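Local coordinates for hypothetical membrane protein (Corynebacterium glutamicum, PDB 6JSA) that probably takes part in heme uptake, its C-terminal domain binding heme through an axial tyrosine ligand to the iron, at residues S30-G35 with S66-G71. Numbering follows the deposited sequence.
Sequences SWTLNG and SIHFTG
W31 places CG between its backbone N and carbonyl carbon (chi1 59°), while F69 sets CG anti to its carbonyl carbon. Both side chains leave the same face because W31 and F69 are directly paired; the torsions then turn the rings so that they run side by side. W31 CE3 reaches the rim of the phenyl at F69 CE1, 3.8 Å away and near the phenyl plane. With the indole five-membered ring and the phenyl inclined at 78°, the pair meets obliquely. I67 CG2 lies over one face of the F69 ring, offset toward its rim, and L33 CD2 touches I67 CG1 at 3.9 Å, continuing the apolar row.

Six backbone bonds fix the antiparallel register, two at each of the pairs S30–T70, T32–H68 and N34–S66. The straightest runs from T70 N to S30 O (2.9 Å, 173° at the hydrogen). At the non-hydrogen-bonded pair W31–F69 the strands draw close, and W31 CA makes a CA-H...O contact of 3.1 Å with H68 O.

Water joins the polar face: one molecule donates to H68 O and bonds T70 OG1 at 2.8 Å, with a weak link to S30 OG; another bridges T32 OG1 and H68 ND1. H68 NE2 is hydrogen-bonded to D77 on strand 76-88.

On the apolar face, W31 and F69 pack against helix 16-23, which carries the heme ligand Y21, and the F69 side chain comes within about 7 Å of the heme. The arrangement is an antiparallel pair of neighbouring strands, apolar on the W31 and F69 face and polar on the other, in the beta-rich HtaA domain beside its heme site.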
ATOM      1  N   SER A  30       2.474   0.656  18.091  1.00 10.40           N
ATOM      2  CA  SER A  30       1.955   1.897  17.530  0.50 10.73           C
ATOM      3  C   SER A  30       2.514   2.020  16.120  1.00  9.56           C
ATOM      4  O   SER A  30       3.222   1.136  15.629  1.00  9.80           O
ATOM      5  CB  SER A  30       2.383   3.089  18.383  0.50 13.00           C
ATOM      6  OG  SER A  30       3.795   3.164  18.423  0.50 14.78           O
ATOM      7  N   TRP A  31       2.196   3.126  15.470  1.00  9.06           N
ATOM      8  CA  TRP A  31       2.845   3.464  14.216  1.00  8.79           C
ATOM      9  C   TRP A  31       3.121   4.953  14.199  1.00  8.64           C
ATOM     10  O   TRP A  31       2.498   5.730  14.929  1.00  9.70           O
ATOM     11  CB  TRP A  31       2.020   3.073  12.991  1.00  8.44           C
ATOM     12  CG  TRP A  31       0.664   3.696  12.925  1.00  8.37           C
ATOM     13  CD1 TRP A  31       0.369   4.995  12.612  1.00  8.90           C
ATOM     14  CD2 TRP A  31      -0.590   3.036  13.130  1.00  8.73           C
ATOM     15  NE1 TRP A  31      -0.988   5.184  12.631  1.00  9.38           N
ATOM     16  CE2 TRP A  31      -1.602   3.999  12.946  1.00  9.62           C
ATOM     17  CE3 TRP A  31      -0.954   1.724  13.469  1.00  9.46           C
ATOM     18  CZ2 TRP A  31      -2.954   3.695  13.076  1.00 10.69           C
ATOM     19  CZ3 TRP A  31      -2.298   1.421  13.595  1.00 10.53           C
ATOM     20  CH2 TRP A  31      -3.283   2.403  13.396  1.00 10.99           C
ATOM     21  N   THR A  32       4.092   5.339  13.384  1.00  8.40           N
ATOM     22  CA  THR A  32       4.315   6.738  13.074  1.00  8.71           C
ATOM     23  C   THR A  32       4.265   6.927  11.565  1.00  8.88           C
ATOM     24  O   THR A  32       4.501   5.997  10.786  1.00  9.26           O
ATOM     25  CB  THR A  32       5.631   7.277  13.661  1.00 10.40           C
ATOM     26  OG1 THR A  32       6.741   6.639  13.021  1.00 11.91           O
ATOM     27  CG2 THR A  32       5.686   7.042  15.167  1.00 11.36           C
ATOM     28  N   LEU A  33       3.936   8.154  11.176  1.00  7.86           N
ATOM     29  CA  LEU A  33       3.653   8.523   9.798  1.00  7.88           C
ATOM     30  C   LEU A  33       4.543   9.679   9.396  1.00  7.21           C
ATOM     31  O   LEU A  33       4.744  10.624  10.167  1.00  7.69           O
ATOM     32  CB  LEU A  33       2.197   8.964   9.657  1.00  8.40           C
ATOM     33  CG  LEU A  33       1.179   7.906  10.086  1.00  9.39           C
ATOM     34  CD1 LEU A  33      -0.241   8.430   9.915  1.00 10.87           C
ATOM     35  CD2 LEU A  33       1.370   6.589   9.316  1.00 10.49           C
ATOM     36  N   ASN A  34       5.047   9.616   8.170  1.00  6.99           N
ATOM     37  CA  ASN A  34       5.908  10.662   7.627  1.00  6.82           C
ATOM     38  C   ASN A  34       5.397  10.912   6.213  1.00  6.47           C
ATOM     39  O   ASN A  34       5.655  10.120   5.302  1.00  7.52           O
ATOM     40  CB  ASN A  34       7.364  10.213   7.639  1.00  7.52           C
ATOM     41  CG  ASN A  34       8.336  11.369   7.618  1.00  8.16           C
ATOM     42  OD1 ASN A  34       8.184  12.341   8.363  1.00  8.59           O
ATOM     43  ND2 ASN A  34       9.343  11.274   6.767  1.00 10.37           N
ATOM     44  N   GLY A  35       4.657  12.000   6.033  1.00  6.20           N
ATOM     45  CA  GLY A  35       4.101  12.285   4.728  1.00  6.76           C
ATOM     46  C   GLY A  35       2.862  11.496   4.397  1.00  6.87           C
ATOM     47  O   GLY A  35       2.493  11.422   3.224  1.00  7.53           O
ATOM     48  N   SER A  66       5.895   7.457   4.300  1.00  7.28           N
ATOM     49  CA  SER A  66       6.162   6.180   4.942  1.00  7.76           C
ATOM     50  C   SER A  66       5.294   5.977   6.177  1.00  7.42           C
ATOM     51  O   SER A  66       4.884   6.931   6.850  1.00  7.28           O
ATOM     52  CB  SER A  66       7.636   6.044   5.317  1.00  9.80           C
ATOM     53  OG  SER A  66       8.030   7.089   6.171  1.00 11.25           O
ATOM     54  N   ILE A  67       5.034   4.702   6.454  1.00  7.71           N
ATOM     55  CA  ILE A  67       4.402   4.228   7.677  1.00  7.46           C
ATOM     56  C   ILE A  67       5.425   3.366   8.397  1.00  7.43           C
ATOM     57  O   ILE A  67       6.068   2.515   7.772  1.00  8.83           O
ATOM     58  CB  ILE A  67       3.162   3.374   7.361  1.00  8.45           C
ATOM     59  CG1 ILE A  67       2.199   4.119   6.433  1.00 10.35           C
ATOM     60  CG2 ILE A  67       2.495   2.923   8.661  1.00  9.37           C
ATOM     61  CD1 ILE A  67       1.212   3.198   5.779  1.00 11.46           C
ATOM     62  N   HIS A  68       5.554   3.558   9.710  1.00  7.85           N
ATOM     63  CA  HIS A  68       6.520   2.816  10.518  0.57  7.36           C
ATOM     64  C   HIS A  68       5.769   2.162  11.675  1.00  7.10           C
ATOM     65  O   HIS A  68       5.393   2.835  12.641  1.00  8.54           O
ATOM     66  CB  HIS A  68       7.613   3.749  11.022  0.57  9.13           C
ATOM     67  CG  HIS A  68       8.799   3.037  11.592  0.57 10.81           C
ATOM     68  ND1 HIS A  68       9.949   3.695  11.969  0.57 13.80           N
ATOM     69  CD2 HIS A  68       9.017   1.724  11.847  0.57 11.81           C
ATOM     70  CE1 HIS A  68      10.822   2.820  12.432  0.57 13.80           C
ATOM     71  NE2 HIS A  68      10.281   1.616  12.369  0.57 13.01           N
ATOM     72  N   PHE A  69       5.545   0.849  11.576  1.00  7.47           N
ATOM     73  CA  PHE A  69       4.897   0.080  12.637  1.00  8.10           C
ATOM     74  C   PHE A  69       5.949  -0.435  13.609  1.00  8.32           C
ATOM     75  O   PHE A  69       7.017  -0.890  13.195  1.00  8.85           O
ATOM     76  CB  PHE A  69       4.186  -1.140  12.050  1.00  8.54           C
ATOM     77  CG  PHE A  69       3.051  -0.823  11.113  1.00  8.11           C
ATOM     78  CD1 PHE A  69       1.804  -0.467  11.602  1.00  8.31           C
ATOM     79  CD2 PHE A  69       3.221  -0.934   9.738  1.00  8.68           C
ATOM     80  CE1 PHE A  69       0.752  -0.213  10.748  1.00  8.27           C
ATOM     81  CE2 PHE A  69       2.171  -0.673   8.876  1.00  9.05           C
ATOM     82  CZ  PHE A  69       0.936  -0.315   9.380  1.00  8.33           C
ATOM     83  N   THR A  70       5.632  -0.394  14.904  1.00  8.66           N
ATOM     84  CA  THR A  70       6.493  -0.991  15.921  1.00 10.19           C
ATOM     85  C   THR A  70       5.644  -1.749  16.928  1.00  9.71           C
ATOM     86  O   THR A  70       4.455  -1.475  17.103  1.00 10.76           O
ATOM     87  CB  THR A  70       7.335   0.059  16.651  1.00 13.91           C
ATOM     88  OG1 THR A  70       6.469   1.030  17.244  1.00 16.30           O
ATOM     89  CG2 THR A  70       8.301   0.741  15.698  1.00 15.11           C
ATOM     90  N   GLY A  71       6.276  -2.710  17.593  1.00 10.13           N
ATOM     91  CA  GLY A  71       5.596  -3.510  18.600  1.00 10.60           C
ATOM     92  C   GLY A  71       6.589  -4.420  19.285  1.00 10.58           C
ATOM     93  O   GLY A  71       7.745  -4.543  18.865  1.00 11.15           O
TER
HETATM   94  O   HOH W   1       5.910   3.299  15.773  1.00 26.40           O
HETATM   95  O   HOH W   2       9.667   6.598  13.439  1.00 33.18           O